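Local structure of OBCA, Oxalate Biosynthetic Component A (Burkholderia glumae, 4NNC) at residues His224-Asp229 and Gln249-Val254; Leu276-Arg281 and Arg293-Phe298; Arg344-Val349 and Leu374-Ala379. The protein is an oxalate biosynthetic component whose barrel-type domain, of the beta-keto acid cleavage enzyme family, holds a cobalt ion, an oxalate ion and the ligand 2KQ in this model. All coordinates share one frame; numbering follows the deposited sequence.

Contact 1 of 3, residues His224-Asp229 and Gln249-Val254. With CO (cobalt (II) ion), chain B; 2KQ ((3S)-3-[2-[3-[[(2R)-4-[[[(2R,3S,4R,5R)-5-(6-aminopurin-9-yl)-4-oxidanyl-3-phosphonooxy-oxolan-2-yl]methoxy-oxidanyl-phosphoryl]oxy-oxidanyl-phosphoryl]oxy-3,3-dimethyl-2-oxidanyl-butanoyl]amino]propanoylamino]ethylsulfanyl]-3-oxidanyl-butanoic acid), chain D; OXL (oxalate ion), chain C.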
# COMPACT_ATOMS: atom_id res chain seq x y z
N HIS A 224 -4.34 9.02 6.61
CA HIS A 224 -4.37 9.50 5.24
C HIS A 224 -5.26 8.56 4.44
O HIS A 224 -5.03 7.35 4.44
CB HIS A 224 -2.94 9.53 4.69
CG HIS A 224 -2.86 9.76 3.22
ND1 HIS A 224 -3.20 10.97 2.64
CD2 HIS A 224 -2.48 8.95 2.20
CE1 HIS A 224 -3.03 10.89 1.33
NE2 HIS A 224 -2.59 9.67 1.04
N LEU A 225 -6.26 9.12 3.75
CA LEU A 225 -7.29 8.32 3.09
C LEU A 225 -7.34 8.44 1.56
O LEU A 225 -7.11 9.53 1.00
CB LEU A 225 -8.67 8.67 3.63
CG LEU A 225 -8.91 8.39 5.12
CD1 LEU A 225 -10.33 8.80 5.53
CD2 LEU A 225 -8.63 6.91 5.42
N HIS A 226 -7.67 7.32 0.91
CA HIS A 226 -8.09 7.29 -0.49
C HIS A 226 -9.44 6.60 -0.55
O HIS A 226 -9.78 5.82 0.35
CB HIS A 226 -7.14 6.44 -1.32
CG HIS A 226 -5.81 7.06 -1.59
ND1 HIS A 226 -5.32 7.23 -2.86
CD2 HIS A 226 -4.86 7.53 -0.74
CE1 HIS A 226 -4.12 7.79 -2.79
NE2 HIS A 226 -3.82 7.98 -1.52
N THR A 227 -10.19 6.84 -1.62
CA THR A 227 -11.35 6.01 -1.93
C THR A 227 -11.14 5.26 -3.26
O THR A 227 -10.27 5.63 -4.05
CB THR A 227 -12.65 6.82 -1.99
OG1 THR A 227 -12.45 8.02 -2.76
CG2 THR A 227 -13.09 7.18 -0.58
N ARG A 228 -11.94 4.22 -3.49
CA ARG A 228 -11.86 3.42 -4.71
C ARG A 228 -13.23 3.36 -5.41
O ARG A 228 -14.28 3.29 -4.76
CB ARG A 228 -11.38 1.99 -4.40
CG ARG A 228 -10.04 1.93 -3.70
CD ARG A 228 -8.92 2.43 -4.62
NE ARG A 228 -7.62 2.21 -3.99
CZ ARG A 228 -6.92 1.09 -4.08
NH1 ARG A 228 -7.38 0.07 -4.81
NH2 ARG A 228 -5.74 0.99 -3.46
N ASP A 229 -13.20 3.39 -6.74
CA ASP A 229 -14.40 3.21 -7.56
C ASP A 229 -14.64 1.71 -7.73
O ASP A 229 -13.84 1.01 -8.34
CB ASP A 229 -14.17 3.89 -8.91
CG ASP A 229 -15.28 3.62 -9.93
OD1 ASP A 229 -16.39 3.17 -9.57
OD2 ASP A 229 -15.02 3.89 -11.12
N GLN A 249 -11.07 -1.69 -9.00
CA GLN A 249 -10.79 -1.06 -7.70
C GLN A 249 -9.98 0.22 -7.92
O GLN A 249 -9.07 0.55 -7.15
CB GLN A 249 -10.03 -2.00 -6.76
CG GLN A 249 -10.70 -3.36 -6.52
CD GLN A 249 -9.98 -4.19 -5.45
OE1 GLN A 249 -9.38 -3.65 -4.52
NE2 GLN A 249 -10.02 -5.51 -5.60
N ARG A 250 -10.32 0.93 -9.00
CA ARG A 250 -9.57 2.09 -9.47
C ARG A 250 -9.47 3.21 -8.42
O ARG A 250 -10.45 3.56 -7.76
CB ARG A 250 -10.22 2.63 -10.75
CG ARG A 250 -9.37 3.64 -11.54
CD ARG A 250 -10.10 4.10 -12.82
NE ARG A 250 -11.50 4.41 -12.52
CZ ARG A 250 -11.93 5.60 -12.09
NH1 ARG A 250 -11.06 6.61 -11.94
NH2 ARG A 250 -13.22 5.78 -11.83
N ASN A 251 -8.27 3.75 -8.26
CA ASN A 251 -8.15 4.92 -7.42
C ASN A 251 -9.06 6.00 -7.97
O ASN A 251 -9.04 6.27 -9.17
CB ASN A 251 -6.72 5.44 -7.37
CG ASN A 251 -6.55 6.55 -6.34
OD1 ASN A 251 -6.71 6.32 -5.13
ND2 ASN A 251 -6.24 7.75 -6.81
N GLN A 252 -9.84 6.62 -7.09
CA GLN A 252 -10.79 7.65 -7.49
C GLN A 252 -11.36 8.34 -6.25
O GLN A 252 -11.72 7.68 -5.28
CB GLN A 252 -11.93 7.02 -8.29
CG GLN A 252 -13.03 7.98 -8.65
CD GLN A 252 -12.56 9.00 -9.66
OE1 GLN A 252 -12.21 8.66 -10.79
NE2 GLN A 252 -12.54 10.26 -9.25
N ILE A 253 -11.45 9.66 -6.28
CA ILE A 253 -12.17 10.40 -5.25
C ILE A 253 -13.68 10.18 -5.41
O ILE A 253 -14.27 10.58 -6.43
CB ILE A 253 -11.87 11.91 -5.35
CG1 ILE A 253 -10.37 12.16 -5.24
CG2 ILE A 253 -12.65 12.69 -4.29
CD1 ILE A 253 -9.95 13.51 -5.80
N VAL A 254 -14.30 9.55 -4.42
CA VAL A 254 -15.72 9.22 -4.50
C VAL A 254 -16.45 10.02 -3.43
O VAL A 254 -16.29 9.74 -2.24
CB VAL A 254 -15.95 7.72 -4.27
CG1 VAL A 254 -17.42 7.36 -4.52
CG2 VAL A 254 -15.03 6.90 -5.15
CO CO B . -2.05 8.71 -0.86
C01 2KQ D . 1.92 -1.77 -4.48
C02 2KQ D . 2.65 -1.91 -3.13
C03 2KQ D . 1.79 -1.20 -1.98
C04 2KQ D . 2.83 -3.40 -2.84
O05 2KQ D . 3.51 -3.53 -1.61
P06 2KQ D . 4.39 -4.82 -1.30
O07 2KQ D . 4.51 -4.97 0.20
O08 2KQ D . 3.73 -6.07 -1.87
O09 2KQ D . 5.84 -4.60 -1.93
P10 2KQ D . 6.34 -4.99 -3.40
O11 2KQ D . 7.65 -4.30 -3.68
O12 2KQ D . 5.33 -4.51 -4.42
O13 2KQ D . 6.52 -6.58 -3.53
C14 2KQ D . 6.86 -7.16 -4.80
C15 2KQ D . 7.33 -8.54 -4.62
O16 2KQ D . 8.34 -8.63 -3.54
C17 2KQ D . 7.79 -9.46 -2.50
N18 2KQ D . 8.11 -8.85 -1.25
C19 2KQ D . 7.49 -7.81 -0.67
N20 2KQ D . 8.11 -7.53 0.50
C21 2KQ D . 9.14 -8.40 0.67
C22 2KQ D . 10.11 -8.59 1.67
N23 2KQ D . 10.16 -7.74 2.85
N24 2KQ D . 11.01 -9.58 1.51
C25 2KQ D . 10.99 -10.37 0.41
N26 2KQ D . 10.07 -10.22 -0.56
C27 2KQ D . 9.14 -9.23 -0.44
C28 2KQ D . 6.35 -9.58 -2.76
O29 2KQ D . 5.85 -10.85 -2.35
C30 2KQ D . 6.23 -9.46 -4.22
O31 2KQ D . 6.41 -10.76 -4.83
P32 2KQ D . 6.46 -10.90 -6.46
O33 2KQ D . 7.70 -10.20 -7.04
O34 2KQ D . 6.48 -12.37 -6.85
O35 2KQ D . 5.23 -10.26 -7.03
C36 2KQ D . 4.09 -1.32 -3.27
O37 2KQ D . 4.75 -2.01 -4.25
C38 2KQ D . 4.16 0.18 -3.62
O39 2KQ D . 3.87 0.61 -4.73
N40 2KQ D . 4.62 1.10 -2.60
C41 2KQ D . 4.71 2.48 -2.97
C42 2KQ D . 3.44 3.22 -2.59
C43 2KQ D . 3.47 4.73 -2.93
O44 2KQ D . 3.77 5.13 -4.05
N45 2KQ D . 3.16 5.66 -1.88
C46 2KQ D . 3.20 7.06 -2.22
C47 2KQ D . 1.90 7.72 -1.84
S48 2KQ D . 2.02 9.50 -1.91
C49 2KQ D . 0.55 10.22 -1.21
C50 2KQ D . 0.96 10.79 0.04
O51 2KQ D . -0.42 9.23 -0.93
C52 2KQ D . 0.02 11.40 -2.08
C53 2KQ D . -1.45 11.55 -2.29
O54 2KQ D . -2.27 10.72 -1.80
O55 2KQ D . -1.86 12.54 -2.95
C1 OXL C . -0.67 8.93 -5.48
C2 OXL C . -0.12 8.17 -4.34
O1 OXL C . -0.05 9.91 -5.96
O2 OXL C . 0.97 7.54 -4.47
O3 OXL C . -1.78 8.55 -5.93
O4 OXL C . -0.78 8.16 -3.26
O HOH W 1 -9.08 8.39 -3.75
O HOH W 2 -13.76 -2.38 -8.85

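Contact 2 of 3, residues Leu276-Arg281 and Arg293-Phe298. With OXL (oxalate ion), chain C; 2KQ ((3S)-3-[2-[3-[[(2R)-4-[[[(2R,3S,4R,5R)-5-(6-aminopurin-9-yl)-4-oxidanyl-3-phosphonooxy-oxolan-2-yl]methoxy-oxidanyl-phosphoryl]oxy-oxidanyl-phosphoryl]oxy-3,3-dimethyl-2-oxidanyl-butanoyl]amino]propanoylamino]ethylsulfanyl]-3-oxidanyl-butanoic acid), chain D.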
# COMPACT_ATOMS: atom_id res chain seq x y z
N LEU A 276 -6.97 13.85 3.54
CA LEU A 276 -7.63 13.29 2.36
C LEU A 276 -6.75 13.41 1.13
O LEU A 276 -6.23 14.49 0.84
CB LEU A 276 -8.97 13.98 2.12
CG LEU A 276 -10.20 13.30 2.74
CD1 LEU A 276 -9.93 12.80 4.16
CD2 LEU A 276 -11.42 14.22 2.69
N SER A 277 -6.57 12.29 0.42
CA SER A 277 -5.86 12.31 -0.85
C SER A 277 -6.64 13.10 -1.90
O SER A 277 -7.85 12.89 -2.08
CB SER A 277 -5.57 10.90 -1.35
OG SER A 277 -4.86 10.94 -2.57
N THR A 278 -5.94 14.00 -2.58
CA THR A 278 -6.47 14.76 -3.71
C THR A 278 -5.85 14.26 -5.03
O THR A 278 -6.05 14.87 -6.09
CB THR A 278 -6.08 16.21 -3.59
OG1 THR A 278 -4.65 16.30 -3.55
CG2 THR A 278 -6.65 16.81 -2.31
N SER A 279 -5.10 13.18 -4.95
CA SER A 279 -4.44 12.62 -6.13
C SER A 279 -5.43 12.04 -7.13
O SER A 279 -6.48 11.52 -6.74
CB SER A 279 -3.46 11.53 -5.70
OG SER A 279 -3.49 10.47 -6.62
N VAL A 280 -5.11 12.12 -8.42
CA VAL A 280 -5.94 11.44 -9.42
C VAL A 280 -5.14 10.40 -10.18
O VAL A 280 -5.43 10.11 -11.34
CB VAL A 280 -6.59 12.41 -10.41
CG1 VAL A 280 -7.67 13.24 -9.71
CG2 VAL A 280 -5.52 13.30 -11.08
N ARG A 281 -4.13 9.84 -9.50
CA ARG A 281 -3.34 8.72 -10.01
C ARG A 281 -4.27 7.67 -10.61
O ARG A 281 -5.25 7.26 -9.98
CB ARG A 281 -2.51 8.10 -8.88
CG ARG A 281 -1.62 6.95 -9.36
CD ARG A 281 -0.78 6.35 -8.24
NE ARG A 281 0.30 5.52 -8.79
CZ ARG A 281 1.39 5.15 -8.11
NH1 ARG A 281 1.56 5.52 -6.84
NH2 ARG A 281 2.31 4.42 -8.71
N ARG A 293 -10.93 18.94 -5.19
CA ARG A 293 -11.17 19.66 -3.94
C ARG A 293 -12.62 19.55 -3.43
O ARG A 293 -12.96 20.12 -2.40
CB ARG A 293 -10.76 21.14 -4.06
CG ARG A 293 -11.44 21.91 -5.18
CD ARG A 293 -10.86 23.31 -5.31
NE ARG A 293 -11.31 23.97 -6.54
CZ ARG A 293 -10.69 23.88 -7.71
NH1 ARG A 293 -9.57 23.17 -7.83
NH2 ARG A 293 -11.20 24.50 -8.77
N ALA A 294 -13.47 18.80 -4.13
CA ALA A 294 -14.88 18.75 -3.75
C ALA A 294 -15.12 17.96 -2.46
O ALA A 294 -16.13 18.16 -1.78
CB ALA A 294 -15.75 18.20 -4.90
N HIS A 295 -14.19 17.07 -2.10
CA HIS A 295 -14.29 16.30 -0.86
C HIS A 295 -13.75 17.10 0.32
O HIS A 295 -13.85 16.68 1.49
CB HIS A 295 -13.58 14.93 -0.96
CG HIS A 295 -12.15 14.99 -1.41
ND1 HIS A 295 -11.66 15.96 -2.26
CD2 HIS A 295 -11.11 14.16 -1.15
CE1 HIS A 295 -10.37 15.75 -2.49
NE2 HIS A 295 -10.01 14.65 -1.83
N LEU A 296 -13.18 18.26 0.02
CA LEU A 296 -12.59 19.12 1.03
C LEU A 296 -13.58 20.23 1.33
O LEU A 296 -13.36 21.38 1.00
CB LEU A 296 -11.27 19.72 0.52
CG LEU A 296 -10.29 18.70 -0.06
CD1 LEU A 296 -9.01 19.38 -0.58
CD2 LEU A 296 -9.97 17.64 0.97
N LYS A 297 -14.70 19.86 1.95
CA LYS A 297 -15.77 20.80 2.22
C LYS A 297 -16.05 20.80 3.71
O LYS A 297 -15.56 19.94 4.45
CB LYS A 297 -17.03 20.39 1.47
CG LYS A 297 -17.43 18.94 1.75
CD LYS A 297 -18.78 18.57 1.14
CE LYS A 297 -19.15 17.12 1.53
NZ LYS A 297 -20.46 16.66 0.94
N PHE A 298 -16.86 21.76 4.15
CA PHE A 298 -17.36 21.72 5.51
C PHE A 298 -18.35 20.56 5.61
O PHE A 298 -19.34 20.54 4.89
CB PHE A 298 -18.05 23.04 5.84
CG PHE A 298 -18.47 23.15 7.27
CD1 PHE A 298 -19.77 22.83 7.65
CD2 PHE A 298 -17.57 23.54 8.24
CE1 PHE A 298 -20.16 22.92 8.98
CE2 PHE A 298 -17.95 23.63 9.57
CZ PHE A 298 -19.26 23.32 9.94
C1 OXL C . -0.67 8.93 -5.48
C2 OXL C . -0.12 8.17 -4.34
O1 OXL C . -0.05 9.91 -5.96
O2 OXL C . 0.97 7.54 -4.47
O3 OXL C . -1.78 8.55 -5.93
O4 OXL C . -0.78 8.16 -3.26
C01 2KQ D . 1.92 -1.77 -4.48
C02 2KQ D . 2.65 -1.91 -3.13
C03 2KQ D . 1.79 -1.20 -1.98
C04 2KQ D . 2.83 -3.40 -2.84
O05 2KQ D . 3.51 -3.53 -1.61
P06 2KQ D . 4.39 -4.82 -1.30
O07 2KQ D . 4.51 -4.97 0.20
O08 2KQ D . 3.73 -6.07 -1.87
O09 2KQ D . 5.84 -4.60 -1.93
P10 2KQ D . 6.34 -4.99 -3.40
O11 2KQ D . 7.65 -4.30 -3.68
O12 2KQ D . 5.33 -4.51 -4.42
O13 2KQ D . 6.52 -6.58 -3.53
C14 2KQ D . 6.86 -7.16 -4.80
C15 2KQ D . 7.33 -8.54 -4.62
O16 2KQ D . 8.34 -8.63 -3.54
C17 2KQ D . 7.79 -9.46 -2.50
N18 2KQ D . 8.11 -8.85 -1.25
C19 2KQ D . 7.49 -7.81 -0.67
N20 2KQ D . 8.11 -7.53 0.50
C21 2KQ D . 9.14 -8.40 0.67
C22 2KQ D . 10.11 -8.59 1.67
N23 2KQ D . 10.16 -7.74 2.85
N24 2KQ D . 11.01 -9.58 1.51
C25 2KQ D . 10.99 -10.37 0.41
N26 2KQ D . 10.07 -10.22 -0.56
C27 2KQ D . 9.14 -9.23 -0.44
C28 2KQ D . 6.35 -9.58 -2.76
O29 2KQ D . 5.85 -10.85 -2.35
C30 2KQ D . 6.23 -9.46 -4.22
O31 2KQ D . 6.41 -10.76 -4.83
P32 2KQ D . 6.46 -10.90 -6.46
O33 2KQ D . 7.70 -10.20 -7.04
O34 2KQ D . 6.48 -12.37 -6.85
O35 2KQ D . 5.23 -10.26 -7.03
C36 2KQ D . 4.09 -1.32 -3.27
O37 2KQ D . 4.75 -2.01 -4.25
C38 2KQ D . 4.16 0.18 -3.62
O39 2KQ D . 3.87 0.61 -4.73
N40 2KQ D . 4.62 1.10 -2.60
C41 2KQ D . 4.71 2.48 -2.97
C42 2KQ D . 3.44 3.22 -2.59
C43 2KQ D . 3.47 4.73 -2.93
O44 2KQ D . 3.77 5.13 -4.05
N45 2KQ D . 3.16 5.66 -1.88
C46 2KQ D . 3.20 7.06 -2.22
C47 2KQ D . 1.90 7.72 -1.84
S48 2KQ D . 2.02 9.50 -1.91
C49 2KQ D . 0.55 10.22 -1.21
C50 2KQ D . 0.96 10.79 0.04
O51 2KQ D . -0.42 9.23 -0.93
C52 2KQ D . 0.02 11.40 -2.08
C53 2KQ D . -1.45 11.55 -2.29
O54 2KQ D . -2.27 10.72 -1.80
O55 2KQ D . -1.86 12.54 -2.95

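Contact 3 of 3, residues Arg344-Val349 and Leu374-Ala379. With 2KQ ((3S)-3-[2-[3-[[(2R)-4-[[[(2R,3S,4R,5R)-5-(6-aminopurin-9-yl)-4-oxidanyl-3-phosphonooxy-oxolan-2-yl]methoxy-oxidanyl-phosphoryl]oxy-oxidanyl-phosphoryl]oxy-3,3-dimethyl-2-oxidanyl-butanoyl]amino]propanoylamino]ethylsulfanyl]-3-oxidanyl-butanoic acid), chain D.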
# COMPACT_ATOMS: atom_id res chain seq x y z
N ARG A 344 -5.38 22.18 6.11
CA ARG A 344 -3.93 22.33 6.05
C ARG A 344 -3.37 21.40 4.97
O ARG A 344 -3.61 20.18 5.00
CB ARG A 344 -3.30 21.98 7.41
CG ARG A 344 -1.75 22.03 7.48
CD ARG A 344 -1.20 23.43 7.75
NE ARG A 344 -1.94 24.10 8.82
CZ ARG A 344 -1.59 24.11 10.10
NH1 ARG A 344 -0.48 23.49 10.51
NH2 ARG A 344 -2.36 24.74 10.99
N PRO A 345 -2.66 21.96 3.98
CA PRO A 345 -2.03 21.06 3.02
C PRO A 345 -0.96 20.20 3.67
O PRO A 345 -0.25 20.65 4.58
CB PRO A 345 -1.40 22.02 1.99
CG PRO A 345 -1.36 23.33 2.63
CD PRO A 345 -2.49 23.38 3.62
N GLU A 346 -0.85 18.96 3.22
CA GLU A 346 0.35 18.18 3.43
C GLU A 346 1.10 18.15 2.11
O GLU A 346 0.63 17.52 1.14
CB GLU A 346 0.03 16.74 3.85
CG GLU A 346 1.30 15.90 3.99
CD GLU A 346 1.03 14.51 4.55
OE1 GLU A 346 0.39 13.71 3.84
OE2 GLU A 346 1.46 14.23 5.70
N VAL A 347 2.24 18.84 2.06
CA VAL A 347 3.05 18.86 0.84
C VAL A 347 3.63 17.46 0.60
O VAL A 347 4.42 16.97 1.41
CB VAL A 347 4.19 19.93 0.92
CG1 VAL A 347 5.03 19.92 -0.36
CG2 VAL A 347 3.61 21.32 1.14
N GLU A 348 3.22 16.81 -0.49
CA GLU A 348 3.78 15.50 -0.83
C GLU A 348 5.06 15.68 -1.65
O GLU A 348 5.04 16.07 -2.82
CB GLU A 348 2.77 14.62 -1.58
CG GLU A 348 1.37 14.59 -0.94
CD GLU A 348 1.36 14.07 0.50
OE1 GLU A 348 2.28 13.29 0.88
OE2 GLU A 348 0.44 14.43 1.27
N VAL A 349 6.19 15.42 -1.01
CA VAL A 349 7.46 15.66 -1.68
C VAL A 349 7.80 14.42 -2.48
O VAL A 349 8.45 13.50 -1.99
CB VAL A 349 8.57 16.00 -0.66
CG1 VAL A 349 9.80 16.50 -1.39
CG2 VAL A 349 8.07 17.05 0.33
N LEU A 374 3.35 21.35 6.70
CA LEU A 374 3.51 19.90 6.75
C LEU A 374 4.09 19.31 5.47
O LEU A 374 3.70 19.69 4.35
CB LEU A 374 2.16 19.23 7.05
CG LEU A 374 1.34 19.72 8.25
CD1 LEU A 374 0.05 18.90 8.39
CD2 LEU A 374 2.16 19.68 9.54
N PHE A 375 5.02 18.36 5.62
CA PHE A 375 5.67 17.76 4.46
C PHE A 375 5.72 16.25 4.65
O PHE A 375 5.87 15.75 5.78
CB PHE A 375 7.12 18.28 4.30
CG PHE A 375 7.21 19.75 4.01
CD1 PHE A 375 7.25 20.21 2.69
CD2 PHE A 375 7.27 20.69 5.04
CE1 PHE A 375 7.33 21.58 2.40
CE2 PHE A 375 7.36 22.06 4.76
CZ PHE A 375 7.38 22.50 3.44
N MET A 376 5.58 15.52 3.55
CA MET A 376 5.74 14.07 3.58
C MET A 376 6.76 13.71 2.54
O MET A 376 6.54 13.97 1.36
CB MET A 376 4.41 13.36 3.27
CG MET A 376 4.51 11.83 3.17
SD MET A 376 4.96 11.03 4.74
CE MET A 376 3.48 11.37 5.69
N LEU A 377 7.89 13.13 2.95
CA LEU A 377 8.92 12.72 2.00
C LEU A 377 8.52 11.39 1.37
O LEU A 377 8.48 10.36 2.04
CB LEU A 377 10.29 12.57 2.69
CG LEU A 377 10.86 13.80 3.40
CD1 LEU A 377 12.19 13.48 4.10
CD2 LEU A 377 11.05 14.95 2.43
N VAL A 378 8.21 11.40 0.07
CA VAL A 378 7.84 10.17 -0.61
C VAL A 378 9.12 9.49 -1.07
O VAL A 378 9.42 9.43 -2.26
CB VAL A 378 6.89 10.43 -1.80
CG1 VAL A 378 6.36 9.12 -2.37
CG2 VAL A 378 5.74 11.36 -1.37
N ALA A 379 9.88 8.98 -0.11
CA ALA A 379 11.19 8.41 -0.39
C ALA A 379 11.08 7.03 -1.01
O ALA A 379 10.12 6.30 -0.72
CB ALA A 379 12.02 8.36 0.89
C01 2KQ D . 1.92 -1.77 -4.48
C02 2KQ D . 2.65 -1.91 -3.13
C03 2KQ D . 1.79 -1.20 -1.98
C04 2KQ D . 2.83 -3.40 -2.84
O05 2KQ D . 3.51 -3.53 -1.61
P06 2KQ D . 4.39 -4.82 -1.30
O07 2KQ D . 4.51 -4.97 0.20
O08 2KQ D . 3.73 -6.07 -1.87
O09 2KQ D . 5.84 -4.60 -1.93
P10 2KQ D . 6.34 -4.99 -3.40
O11 2KQ D . 7.65 -4.30 -3.68
O12 2KQ D . 5.33 -4.51 -4.42
O13 2KQ D . 6.52 -6.58 -3.53
C14 2KQ D . 6.86 -7.16 -4.80
C15 2KQ D . 7.33 -8.54 -4.62
O16 2KQ D . 8.34 -8.63 -3.54
C17 2KQ D . 7.79 -9.46 -2.50
N18 2KQ D . 8.11 -8.85 -1.25
C19 2KQ D . 7.49 -7.81 -0.67
N20 2KQ D . 8.11 -7.53 0.50
C21 2KQ D . 9.14 -8.40 0.67
C22 2KQ D . 10.11 -8.59 1.67
N23 2KQ D . 10.16 -7.74 2.85
N24 2KQ D . 11.01 -9.58 1.51
C25 2KQ D . 10.99 -10.37 0.41
N26 2KQ D . 10.07 -10.22 -0.56
C27 2KQ D . 9.14 -9.23 -0.44
C28 2KQ D . 6.35 -9.58 -2.76
O29 2KQ D . 5.85 -10.85 -2.35
C30 2KQ D . 6.23 -9.46 -4.22
O31 2KQ D . 6.41 -10.76 -4.83
P32 2KQ D . 6.46 -10.90 -6.46
O33 2KQ D . 7.70 -10.20 -7.04
O34 2KQ D . 6.48 -12.37 -6.85
O35 2KQ D . 5.23 -10.26 -7.03
C36 2KQ D . 4.09 -1.32 -3.27
O37 2KQ D . 4.75 -2.01 -4.25
C38 2KQ D . 4.16 0.18 -3.62
O39 2KQ D . 3.87 0.61 -4.73
N40 2KQ D . 4.62 1.10 -2.60
C41 2KQ D . 4.71 2.48 -2.97
C42 2KQ D . 3.44 3.22 -2.59
C43 2KQ D . 3.47 4.73 -2.93
O44 2KQ D . 3.77 5.13 -4.05
N45 2KQ D . 3.16 5.66 -1.88
C46 2KQ D . 3.20 7.06 -2.22
C47 2KQ D . 1.90 7.72 -1.84
S48 2KQ D . 2.02 9.50 -1.91
C49 2KQ D . 0.55 10.22 -1.21
C50 2KQ D . 0.96 10.79 0.04
O51 2KQ D . -0.42 9.23 -0.93
C52 2KQ D . 0.02 11.40 -2.08
C53 2KQ D . -1.45 11.55 -2.29
O54 2KQ D . -2.27 10.72 -1.80
O55 2KQ D . -1.86 12.54 -2.95
O HOH W 3 1.34 22.64 5.50
O HOH W 4 3.48 15.44 7.39

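Contact 1 of 3, residues His224-Asp229 and Gln249-Val254
H226 reaches across to N251 with one imidazole nitrogen while the other holds the cobalt ion. ND1 of H226 donates to OD1 of N251 at 2.8 Å, nearly straight at 173°; the acceptor lies in the ring plane, although the ring and the amide are turned 52° from each other. With one nitrogen on N251 and NE2 on the cobalt at 2.0 Å, the imidazole of H226 is held at both sides, and N251 is a second-shell residue. H224, its CG anti to the backbone N, brings NE2 to the same ion at 2.2 Å; E475 and oxygens O51 and O54 of 2KQ are the other ligands. H224 lies on strand 222-229 of the TIM-barrel-type sheet and H226 at the break in it; 250-251 adds a short, weakly bonded antiparallel partner, with R228 and N251 as a non-hydrogen-bonded pair. The hydroxyl of T227 makes two bonds to the other segment. Its OG1 stands between the backbone N and the carbonyl carbon (chi1 47°), donates to O of Q252 at 2.6 Å in the carbonyl plane, and accepts from N of V254 at 2.9 Å. CG2 of V254 packs beside that hydroxyl. R228 bends at chi2, and its NH1 meets O of Q249 at 2.9 Å, the oxygen tilted from the guanidinium plane; G14 and P17 take other N-H groups of this arginine. At the far end OD2 of D229 forms a salt bridge with NH2 of R250 at 2.7 Å, approached on the anti side, with carboxylate and guanidinium nearly perpendicular. OE1 of Q252 lies in the plane of the R250 guanidinium and accepts from its NH1, giving that arginine a second hold.

Contact 2 of 3, residues Leu276-Arg281 and Arg293-Phe298
The loop that follows strand 273-276 forms one wall of the metal and ligand site, and its outer side is joined to segment 293-298 by one hydrogen bond from H295 and by aliphatic contacts of L296. NE2 of H295 donates to O of S277 at 2.8 Å with an angle of 155°. The oxygen lies close to the imidazole plane, whereas the donor stands above the carbonyl plane, 42° out of it, and misses the lone-pair directions. The ring gets there because CG of H295 is set between the backbone N and the carbonyl carbon (chi1 54°). CD2 of L296 covers one face of the imidazole, 3.9 Å above its centre. That same methyl touches CB of L276, and CD1 of L296 meets CG2 of T278 at 3.9 Å, so the leucine spans both neighbours of S277. CD2 of L276 lies near the H295 ring, the leucine and the imidazole running antiparallel alongside each other.

On the inner side, OG of S277, anti to the backbone N, donates to O54 of 2KQ at 2.7 Å and accepts from N of S279 in an ST turn. A second ST turn follows, with OG of S279 accepting from N of R281 and donating to O3 of the oxalate ion at 2.7 Å. NH1 of R281 adds a weak bond to O2 of the oxalate at 3.2 Å, the anion lying at the edge of the guanidinium. Behind the contact, Y258 of helix 255-268 meets the H295 ring, F338 of helix 328-341 packs on L296, and strand 308-311 flanks S277 and T278.

Contact 3 of 3, residues Arg344-Val349 and Leu374-Ala379
Two neighbouring parallel strands of the barrel, 344-349 and 373-378, run side by side here, their segment axes 4.4 Å apart at closest and inclined by 26°. V347 and V349 each use N and O toward the other strand: N of V347 donates to O of L374, N of M376 to O of V347, N of V349 to O of M376, all at 2.8 Å, and N of V378 to O of V349. On the face of V347, V349, F375 and L377, CB of V347 lies 3.5 Å from CD1 of F375, the two side chains pointing the same way; CG2 of V349 approaches the edge of that ring. L437 of helix 416-440 packs against F375 and L377.

The other face carries E346, E348 and M376. CG of E348 is anti to the carbonyl carbon (chi1 -47°) and the chain bends at chi2, bringing OE1 within 3.2 Å of CB of M376 and beside the ligand 2KQ. OE1 of E346 lies 2.7 Å from OE2 of E348. One face is thus apolar, while on the other two buried carboxylates meet beside 2KQ, with N275 and a water serving E346.

Overall arrangement
All three contacts are buried and belong to the barrel-type domain, yet they differ in order and chemistry. Contact 3 is regular parallel strand pairing, apolar on one face and acidic on the other, whereas contact 1 joins a barrel strand to a short antiparallel strand through backbone and side-chain hydrogen bonds and a salt bridge, with H226 also binding the cobalt. Contact 2, the smallest with 215 Å² buried against 502 and 558 Å², ties a loop to the end of a short helix through one histidine and aliphatic packing. Contacts 1 and 2 touch, with L225 O 2.9 Å from S277 N, and share oxalate; contact 3 stands about 19 Å from contact 1, centre to centre. All three reach 2KQ.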